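Side-chain contacts in putative citrate lyase (Ralstonia eutropha, PDB 3QQW), which is a TIM-barrel protein of the HpcH/HpaI aldolase/citrate lyase family and may cleave (S)-citramalyl-CoA with the help of magnesium: residues Leu173-Leu177 against Met178-Ser182; Met193-Pro196 against Gly197-Glu200; Lys119-Asn122 against Ser123-Ala127; Thr52-Cys55 against Glu56-Ala59. All coordinates share one frame; numbering follows the deposited sequence.

Contact 1: residues Leu173-Leu177 against Met178-Ser182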
loop_
_atom_site.group_PDB
_atom_site.type_symbol
_atom_site.label_atom_id
_atom_site.label_comp_id
_atom_site.label_asym_id
_atom_site.label_seq_id
_atom_site.Cartn_x
_atom_site.Cartn_y
_atom_site.Cartn_z
ATOM N N LEU C 173 -11.583 -3.413 -14.053
ATOM C CA LEU C 173 -11.334 -4.083 -12.782
ATOM C C LEU C 173 -12.459 -3.635 -11.881
ATOM O O LEU C 173 -12.647 -2.434 -11.668
ATOM C CB LEU C 173 -9.960 -3.812 -12.160
ATOM C CG LEU C 173 -8.717 -4.307 -12.918
ATOM C CD1 LEU C 173 -7.471 -4.081 -12.082
ATOM C CD2 LEU C 173 -8.830 -5.811 -13.288
ATOM N N ASP C 174 -13.282 -4.592 -11.427
ATOM C CA ASP C 174 -14.433 -4.303 -10.579
ATOM C C ASP C 174 -14.122 -4.570 -9.147
ATOM O O ASP C 174 -13.634 -5.647 -8.822
ATOM C CB ASP C 174 -15.632 -5.188 -11.005
ATOM C CG ASP C 174 -16.220 -4.893 -12.347
ATOM O OD1 ASP C 174 -16.728 -3.791 -12.529
ATOM O OD2 ASP C 174 -16.237 -5.808 -13.196
ATOM N N PHE C 175 -14.448 -3.643 -8.269
ATOM C CA PHE C 175 -14.244 -3.893 -6.830
ATOM C C PHE C 175 -15.479 -4.581 -6.228
ATOM O O PHE C 175 -16.571 -4.020 -6.241
ATOM C CB PHE C 175 -13.917 -2.608 -6.070
ATOM C CG PHE C 175 -13.446 -2.933 -4.679
ATOM C CD1 PHE C 175 -12.205 -3.528 -4.468
ATOM C CD2 PHE C 175 -14.272 -2.713 -3.580
ATOM C CE1 PHE C 175 -11.791 -3.890 -3.185
ATOM C CE2 PHE C 175 -13.858 -3.071 -2.296
ATOM C CZ PHE C 175 -12.613 -3.646 -2.104
ATOM N N GLY C 176 -15.292 -5.799 -5.738
ATOM C CA GLY C 176 -16.350 -6.580 -5.117
ATOM C C GLY C 176 -16.214 -6.496 -3.613
ATOM O O GLY C 176 -15.546 -7.331 -2.999
ATOM N N LEU C 177 -16.829 -5.455 -3.015
ATOM C CA LEU C 177 -16.768 -5.164 -1.584
ATOM C C LEU C 177 -17.306 -6.321 -0.717
ATOM O O LEU C 177 -16.609 -6.782 0.199
ATOM C CB LEU C 177 -17.539 -3.857 -1.274
ATOM C CG LEU C 177 -17.703 -3.467 0.199
ATOM C CD1 LEU C 177 -16.356 -3.090 0.836
ATOM C CD2 LEU C 177 -18.703 -2.353 0.335
HETATM N N MSE C 178 -18.539 -6.763 -0.997
HETATM C CA MSE C 178 -19.211 -7.793 -0.213
HETATM C C MSE C 178 -18.421 -9.104 -0.126
HETATM O O MSE C 178 -18.194 -9.576 0.985
HETATM C CB MSE C 178 -20.610 -8.064 -0.737
HETATM C CG MSE C 178 -21.442 -8.802 0.282
HETATM SE SE MSE C 178 -23.263 -8.961 -0.225
HETATM C CE MSE C 178 -24.039 -8.323 1.512
ATOM N N ASP C 179 -17.991 -9.679 -1.269
ATOM C CA ASP C 179 -17.252 -10.945 -1.275
ATOM C C ASP C 179 -15.866 -10.778 -0.685
ATOM O O ASP C 179 -15.359 -11.703 -0.066
ATOM C CB ASP C 179 -17.188 -11.532 -2.689
ATOM C CG ASP C 179 -18.552 -11.994 -3.190
ATOM O OD1 ASP C 179 -19.182 -12.842 -2.509
ATOM O OD2 ASP C 179 -19.007 -11.478 -4.234
ATOM N N PHE C 180 -15.272 -9.599 -0.844
ATOM C CA PHE C 180 -13.965 -9.272 -0.316
ATOM C C PHE C 180 -14.022 -9.267 1.208
ATOM O O PHE C 180 -13.187 -9.923 1.842
ATOM C CB PHE C 180 -13.448 -7.926 -0.883
ATOM C CG PHE C 180 -12.066 -7.572 -0.393
ATOM C CD1 PHE C 180 -10.950 -8.334 -0.780
ATOM C CD2 PHE C 180 -11.878 -6.529 0.511
ATOM C CE1 PHE C 180 -9.682 -8.032 -0.296
ATOM C CE2 PHE C 180 -10.607 -6.245 1.016
ATOM C CZ PHE C 180 -9.518 -6.988 0.594
ATOM N N VAL C 181 -15.033 -8.601 1.787
ATOM C CA VAL C 181 -15.235 -8.523 3.238
ATOM C C VAL C 181 -15.533 -9.929 3.819
ATOM O O VAL C 181 -14.977 -10.272 4.859
ATOM C CB VAL C 181 -16.342 -7.485 3.594
ATOM C CG1 VAL C 181 -16.857 -7.653 5.015
ATOM C CG2 VAL C 181 -15.839 -6.063 3.381
ATOM N N SER C 182 -16.358 -10.745 3.133
ATOM C CA SER C 182 -16.746 -12.100 3.583
ATOM C C SER C 182 -15.525 -13.059 3.739
ATOM O O SER C 182 -15.552 -13.961 4.576
ATOM C CB SER C 182 -17.793 -12.707 2.653
ATOM O OG SER C 182 -17.196 -13.307 1.518
#

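Contact 2: residues Met193-Pro196 against Gly197-Glu200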
loop_
_atom_site.group_PDB
_atom_site.type_symbol
_atom_site.label_atom_id
_atom_site.label_comp_id
_atom_site.label_asym_id
_atom_site.label_seq_id
_atom_site.Cartn_x
_atom_site.Cartn_y
_atom_site.Cartn_z
HETATM N N MSE C 193 -19.110 -2.239 5.464
HETATM C CA MSE C 193 -19.630 -2.611 4.161
HETATM C C MSE C 193 -20.555 -1.550 3.612
HETATM O O MSE C 193 -21.114 -1.700 2.525
HETATM C CB MSE C 193 -20.327 -3.954 4.243
HETATM C CG MSE C 193 -19.418 -5.068 3.835
HETATM SE SE MSE C 193 -20.454 -6.465 3.149
HETATM C CE MSE C 193 -21.495 -5.414 1.684
ATOM N N ARG C 194 -20.709 -0.465 4.361
ATOM C CA ARG C 194 -21.527 0.675 3.955
ATOM C C ARG C 194 -20.742 1.956 4.175
ATOM O O ARG C 194 -19.665 1.926 4.766
ATOM C CB ARG C 194 -22.888 0.697 4.691
ATOM C CG ARG C 194 -22.789 0.600 6.198
ATOM C CD ARG C 194 -24.132 0.467 6.872
ATOM N NE ARG C 194 -23.975 0.557 8.321
ATOM C CZ ARG C 194 -24.115 -0.463 9.165
ATOM N NH1 ARG C 194 -24.444 -1.672 8.714
ATOM N NH2 ARG C 194 -23.938 -0.281 10.469
ATOM N N SER C 195 -21.251 3.064 3.647
ATOM C CA SER C 195 -20.611 4.367 3.790
ATOM C C SER C 195 -20.844 4.930 5.198
ATOM O O SER C 195 -21.912 4.688 5.771
ATOM C CB SER C 195 -21.129 5.327 2.729
ATOM O OG SER C 195 -20.737 4.859 1.452
ATOM N N PRO C 196 -19.853 5.625 5.809
ATOM C CA PRO C 196 -18.526 6.006 5.280
ATOM C C PRO C 196 -17.396 4.954 5.473
ATOM O O PRO C 196 -16.290 5.153 4.963
ATOM C CB PRO C 196 -18.221 7.289 6.074
ATOM C CG PRO C 196 -18.870 7.069 7.401
ATOM C CD PRO C 196 -20.064 6.169 7.167
ATOM N N GLY C 197 -17.672 3.859 6.187
ATOM C CA GLY C 197 -16.697 2.804 6.475
ATOM C C GLY C 197 -16.016 2.155 5.284
ATOM O O GLY C 197 -14.824 1.833 5.345
ATOM N N GLN C 198 -16.750 1.961 4.189
ATOM C CA GLN C 198 -16.221 1.337 2.969
ATOM C C GLN C 198 -15.196 2.233 2.264
ATOM O O GLN C 198 -14.482 1.761 1.366
ATOM C CB GLN C 198 -17.353 0.962 2.015
ATOM C CG GLN C 198 -18.262 2.122 1.602
ATOM C CD GLN C 198 -18.740 1.915 0.182
ATOM O OE1 GLN C 198 -18.116 1.214 -0.637
ATOM N NE2 GLN C 198 -19.864 2.495 -0.137
ATOM N N PHE C 199 -15.098 3.506 2.710
ATOM C CA PHE C 199 -14.157 4.485 2.178
ATOM C C PHE C 199 -13.091 4.850 3.206
ATOM O O PHE C 199 -12.224 5.682 2.907
ATOM C CB PHE C 199 -14.918 5.750 1.762
ATOM C CG PHE C 199 -15.881 5.576 0.613
ATOM C CD1 PHE C 199 -15.420 5.244 -0.663
ATOM C CD2 PHE C 199 -17.238 5.840 0.776
ATOM C CE1 PHE C 199 -16.320 5.110 -1.733
ATOM C CE2 PHE C 199 -18.124 5.724 -0.301
ATOM C CZ PHE C 199 -17.669 5.348 -1.538
ATOM N N GLU C 200 -13.160 4.250 4.420
ATOM C CA GLU C 200 -12.310 4.625 5.552
ATOM C C GLU C 200 -11.619 3.462 6.284
ATOM O O GLU C 200 -10.541 3.688 6.843
ATOM C CB GLU C 200 -13.117 5.443 6.561
ATOM C CG GLU C 200 -13.451 6.829 6.022
ATOM C CD GLU C 200 -14.589 7.576 6.691
ATOM O OE1 GLU C 200 -15.012 7.177 7.801
ATOM O OE2 GLU C 200 -15.040 8.586 6.108
#

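Contact 3: residues Lys119-Asn122 against Ser123-Ala127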
loop_
_atom_site.group_PDB
_atom_site.type_symbol
_atom_site.label_atom_id
_atom_site.label_comp_id
_atom_site.label_asym_id
_atom_site.label_seq_id
_atom_site.Cartn_x
_atom_site.Cartn_y
_atom_site.Cartn_z
ATOM N N LYS C 119 -15.151 -13.571 -8.675
ATOM C CA LYS C 119 -14.549 -14.385 -7.633
ATOM C C LYS C 119 -13.279 -15.167 -8.016
ATOM O O LYS C 119 -13.047 -16.244 -7.447
ATOM C CB LYS C 119 -15.612 -15.389 -7.144
ATOM C CG LYS C 119 -16.467 -14.905 -5.987
ATOM C CD LYS C 119 -17.804 -15.663 -5.964
ATOM C CE LYS C 119 -18.945 -14.867 -5.364
ATOM N NZ LYS C 119 -19.311 -13.681 -6.190
ATOM N N ALA C 120 -12.441 -14.646 -8.925
ATOM C CA ALA C 120 -11.175 -15.342 -9.209
ATOM C C ALA C 120 -10.294 -15.212 -7.984
ATOM O O ALA C 120 -10.355 -14.182 -7.297
ATOM C CB ALA C 120 -10.480 -14.774 -10.432
ATOM N N THR C 121 -9.564 -16.275 -7.646
ATOM C CA THR C 121 -8.739 -16.298 -6.438
ATOM C C THR C 121 -7.262 -16.107 -6.765
ATOM O O THR C 121 -6.444 -16.026 -5.859
ATOM C CB THR C 121 -8.970 -17.575 -5.649
ATOM O OG1 THR C 121 -8.676 -18.697 -6.485
ATOM C CG2 THR C 121 -10.384 -17.665 -5.097
ATOM N N ASN C 122 -6.922 -16.009 -8.046
ATOM C CA ASN C 122 -5.555 -15.763 -8.467
ATOM C C ASN C 122 -5.479 -15.377 -9.945
ATOM O O ASN C 122 -6.422 -15.549 -10.698
ATOM C CB ASN C 122 -4.614 -16.958 -8.167
ATOM C CG ASN C 122 -5.021 -18.265 -8.779
ATOM O OD1 ASN C 122 -4.955 -18.449 -9.994
ATOM N ND2 ASN C 122 -5.395 -19.218 -7.934
ATOM N N SER C 123 -4.313 -14.887 -10.332
ATOM C CA SER C 123 -3.937 -14.440 -11.658
ATOM C C SER C 123 -4.138 -15.583 -12.713
ATOM O O SER C 123 -4.648 -15.330 -13.820
ATOM C CB SER C 123 -2.489 -13.951 -11.589
ATOM O OG SER C 123 -1.864 -13.786 -12.843
ATOM N N GLY C 124 -3.771 -16.814 -12.331
ATOM C CA GLY C 124 -3.882 -18.003 -13.175
ATOM C C GLY C 124 -5.292 -18.326 -13.619
ATOM O O GLY C 124 -5.510 -18.633 -14.791
ATOM N N GLN C 125 -6.258 -18.250 -12.688
ATOM C CA GLN C 125 -7.673 -18.472 -12.960
ATOM C C GLN C 125 -8.165 -17.466 -13.995
ATOM O O GLN C 125 -8.793 -17.876 -14.963
ATOM C CB GLN C 125 -8.511 -18.336 -11.671
ATOM C CG GLN C 125 -8.458 -19.534 -10.753
ATOM C CD GLN C 125 -9.481 -19.447 -9.650
ATOM O OE1 GLN C 125 -9.986 -18.374 -9.326
ATOM N NE2 GLN C 125 -9.826 -20.582 -9.045
ATOM N N VAL C 126 -7.822 -16.157 -13.823
ATOM C CA VAL C 126 -8.227 -15.063 -14.711
ATOM C C VAL C 126 -7.683 -15.314 -16.119
ATOM O O VAL C 126 -8.444 -15.295 -17.097
ATOM C CB VAL C 126 -7.809 -13.678 -14.169
ATOM C CG1 VAL C 126 -8.363 -12.575 -15.047
ATOM C CG2 VAL C 126 -8.288 -13.481 -12.735
ATOM N N ALA C 127 -6.380 -15.593 -16.199
ATOM C CA ALA C 127 -5.673 -15.886 -17.444
ATOM C C ALA C 127 -6.333 -17.054 -18.178
ATOM O O ALA C 127 -6.528 -16.958 -19.383
ATOM C CB ALA C 127 -4.206 -16.192 -17.145
#

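Contact 4: residues Thr52-Cys55 against Glu56-Ala59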
loop_
_atom_site.group_PDB
_atom_site.type_symbol
_atom_site.label_atom_id
_atom_site.label_comp_id
_atom_site.label_asym_id
_atom_site.label_seq_id
_atom_site.Cartn_x
_atom_site.Cartn_y
_atom_site.Cartn_z
ATOM N N THR C 52 -25.364 -5.352 -17.529
ATOM C CA THR C 52 -24.763 -6.652 -17.306
ATOM C C THR C 52 -25.873 -7.644 -17.031
ATOM O O THR C 52 -26.624 -7.495 -16.067
ATOM C CB THR C 52 -23.681 -6.660 -16.194
ATOM O OG1 THR C 52 -22.727 -5.649 -16.479
ATOM C CG2 THR C 52 -22.959 -7.992 -16.110
ATOM N N CYS C 53 -25.995 -8.631 -17.907
ATOM C CA CYS C 53 -26.938 -9.737 -17.746
ATOM C C CYS C 53 -26.286 -10.686 -16.807
ATOM O O CYS C 53 -25.220 -11.244 -17.094
ATOM C CB CYS C 53 -27.269 -10.384 -19.084
ATOM S SG CYS C 53 -27.808 -9.212 -20.338
ATOM N N ASP C 54 -26.810 -10.710 -15.609
ATOM C CA ASP C 54 -26.222 -11.474 -14.542
ATOM C C ASP C 54 -26.564 -12.966 -14.636
ATOM O O ASP C 54 -27.717 -13.302 -14.538
ATOM C CB ASP C 54 -26.671 -10.885 -13.209
ATOM C CG ASP C 54 -25.718 -11.200 -12.076
ATOM O OD1 ASP C 54 -24.819 -12.061 -12.272
ATOM O OD2 ASP C 54 -25.868 -10.600 -10.998
ATOM N N CYS C 55 -25.566 -13.845 -14.840
ATOM C CA CYS C 55 -25.746 -15.310 -14.845
ATOM C C CYS C 55 -25.456 -15.783 -13.466
ATOM O O CYS C 55 -26.324 -16.408 -12.853
ATOM C CB CYS C 55 -24.858 -16.012 -15.873
ATOM S SG CYS C 55 -25.424 -15.841 -17.581
ATOM N N GLU C 56 -24.261 -15.375 -12.948
ATOM C CA GLU C 56 -23.692 -15.635 -11.626
ATOM C C GLU C 56 -24.746 -15.612 -10.520
ATOM O O GLU C 56 -24.894 -16.620 -9.817
ATOM C CB GLU C 56 -22.581 -14.620 -11.303
ATOM C CG GLU C 56 -21.502 -15.202 -10.416
ATOM C CD GLU C 56 -21.194 -14.468 -9.127
ATOM O OE1 GLU C 56 -21.173 -13.213 -9.126
ATOM O OE2 GLU C 56 -20.900 -15.160 -8.125
ATOM N N ASP C 57 -25.480 -14.483 -10.376
ATOM C CA ASP C 57 -26.543 -14.344 -9.375
ATOM C C ASP C 57 -27.903 -14.719 -9.974
ATOM O O ASP C 57 -28.724 -15.319 -9.267
ATOM C CB ASP C 57 -26.597 -12.916 -8.775
ATOM C CG ASP C 57 -25.474 -12.519 -7.818
ATOM O OD1 ASP C 57 -24.669 -13.406 -7.433
ATOM O OD2 ASP C 57 -25.411 -11.322 -7.440
ATOM N N GLY C 58 -28.116 -14.380 -11.254
ATOM C CA GLY C 58 -29.363 -14.624 -11.972
ATOM C C GLY C 58 -29.828 -16.068 -12.058
ATOM O O GLY C 58 -30.984 -16.371 -11.732
ATOM N N ALA C 59 -28.918 -16.972 -12.484
ATOM C CA ALA C 59 -29.178 -18.402 -12.706
ATOM C C ALA C 59 -29.527 -19.174 -11.426
ATOM O O ALA C 59 -28.840 -19.043 -10.403
ATOM C CB ALA C 59 -27.985 -19.053 -13.387
#

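Contact 1: residues Leu173-Leu177 against Met178-Ser182
The backbone passes from strand to helix at G176, the N-cap, and two bonds close the first turn: F180 N to G176 O (3.1 Å) and V181 N to L177 O (2.9 Å). The second bond is the straighter, at 163°. In the first, the donor is tilted from the carbonyl plane. F180 CB also lies close to G176 O. L177 and V181 run side by side and point the same way, with L177 CD1 3.9 Å from V181 CG2. The F175 and F180 rings meet at a slant, their planes 57° apart. F175 CZ is 4.0 Å from F180 CD2. F175 has CG anti to its N (chi1 -169°), which carries the ring forward to the helix. Both rings also touch A207 of helix 202-217, and H184 meets F180 edge-to-face. S182 OG bonds back to D179 O. The D179 carboxylate takes no part in the turn: its OD2 forms a salt bridge with K119 NZ and faces the like charge of E153 OE1. D179 and E153 are predicted magnesium ligands. This is a β-to-α turn at the C-terminal end of a TIM-barrel strand, where such enzymes place their active sites.

Contact 2: residues Met193-Pro196 against Gly197-Glu200
Q198 reaches back over S195 and R194, three and four residues before it. Its backbone N bonds to R194 O (3.0 Å), with the donor above the carbonyl plane. CB lies 3.7 Å from R194 O, and CG is a little closer to the same atom. CG stands between the backbone N and carbonyl carbon (chi1 57°), and a bend at chi2 then swings the amide toward S195. CD rests 3.9 Å above one face of the F199 ring, offset toward its rim. At the tip, NE2 gives a hydrogen bond to S195 OG (3.0 Å, 152°), and OG lies 20° out of the amide plane. OE1 is bonded to N225. The amide is thus held at both ends, which fixes its rotation. S195 OG is also hydrogen-bonded to D239 of helix 233-247, and it approaches the F199 ring obliquely at CE2 (3.3 Å). H224 meets the same ring with nearly parallel planes. The peptide bond before P196 is cis. P196 O then accepts from F199 N (3.0 Å), again from above the carbonyl plane. The E200 side chain crosses P196 obliquely, with OE2 3.4 Å from P196 CB. That carboxylate forms a salt bridge with R242. The arrangement is a type VIa turn over residues 194-197, with the cis-proline at its third position, running into a short 3-10 segment. It lies in the loop that leads to helix 202-217 of the barrel.

Contact 3: residues Lys119-Asn122 against Ser123-Ala127
N122 and Q125 each use a side-chain oxygen to hold the start of the helix. N122 is the N-cap. Its CG sits between the backbone N and the carbonyl carbon (chi1 57°). This folds the amide back over the first turn, where OD1 accepts from Q125 N (3.0 Å, 151°). The donor is tilted from the carbonyl plane of the amide. Q125 takes another shape. CG is anti to its carbonyl carbon, and the chain beyond is extended, reaching back past N122. OE1 accepts from T121 N in a short, straight bond of 2.7 Å, with the donor above the carbonyl plane. T121 OG1 adds a weak bond to the same OE1 (3.1 Å). The two amide planes are 46° apart. Q125 OE1 thus holds T121 by one firm bond and one weak one, while N122 OD1 caps Q125 N in the first turn. Next to these bonds, A120 CB packs on V126 CG2 at 3.4 Å. The later backbone bond, V126 N to N122 O, is weak (3.5 Å). K119 takes little part in this packing, and its NZ pairs with the E56 carboxylate. The turn joins strand 115-117 to helix 123-139. A120 O is hydrogen-bonded to T154, and S123 N to D160, on the connection that follows strand 148-152.

Contact 4: residues Thr52-Cys55 against Glu56-Ala59
The D54 carboxylate is met over one face by D57. D57 N bonds to D54 OD1 (3.1 Å) in an almost straight line, 178° at the hydrogen, and it comes from well above the carboxylate plane. D57 CB lies on the same face, 3.3 Å from D54 OD2. E56 CB is 3.5 Å from D54 OD1. The two carboxylates of D54 and D57 are turned 40° against each other. Their OD2 atoms, of D54 and D57, are 3.7 Å apart, a meeting of like charges. R88, a predicted substrate-binding residue, probably eases this: it forms a salt bridge with D54 OD2 and a long, weak ion pair with D57 OD2. With chi1 of D54 at -156°, CG lies opposite the backbone N, and the carboxylate reaches the turn at D57. The backbone then closes on itself. A59 N bonds to C55 O (2.7 Å), in the plane of that carbonyl, and A59 CB rests on the same oxygen. G58 CA makes a C-H to O contact with D54 O at 3.3 Å. E56 points its carboxylate away from this turn, and its OE2 goes to K119 NZ. The whole turn follows strand 49-54 and precedes helix 64-76. The strand lies between strands 25-29 and 85-88 of the barrel. C55 touches V71 and A59 touches H67, both on helix 64-76, while D54 packs on F28 of strand 25-29.

In the fold
Along the chain the order is contact 4, contact 3, contact 1, contact 2, with none overlapping. Contacts 4 and 1 take in the ends of strands 49-54 and 170-175 of one eight-stranded parallel barrel, and contact 3 follows its strand 115-117. Contact 2 lies in the loop between helices 177-182 and 202-217. K119 of contact 3 joins the first three: its NZ is 2.9 Å from E56 OE2 and 3.0 Å from D179 OD2, both salt bridges. Contacts 1 and 2 have centres about 13 Å apart and pack together through L177, M178, V181 and M193. Contacts 2 and 4 stay separate, about 26 Å between centres. The three strand-end turns thus gather around the predicted magnesium and substrate site.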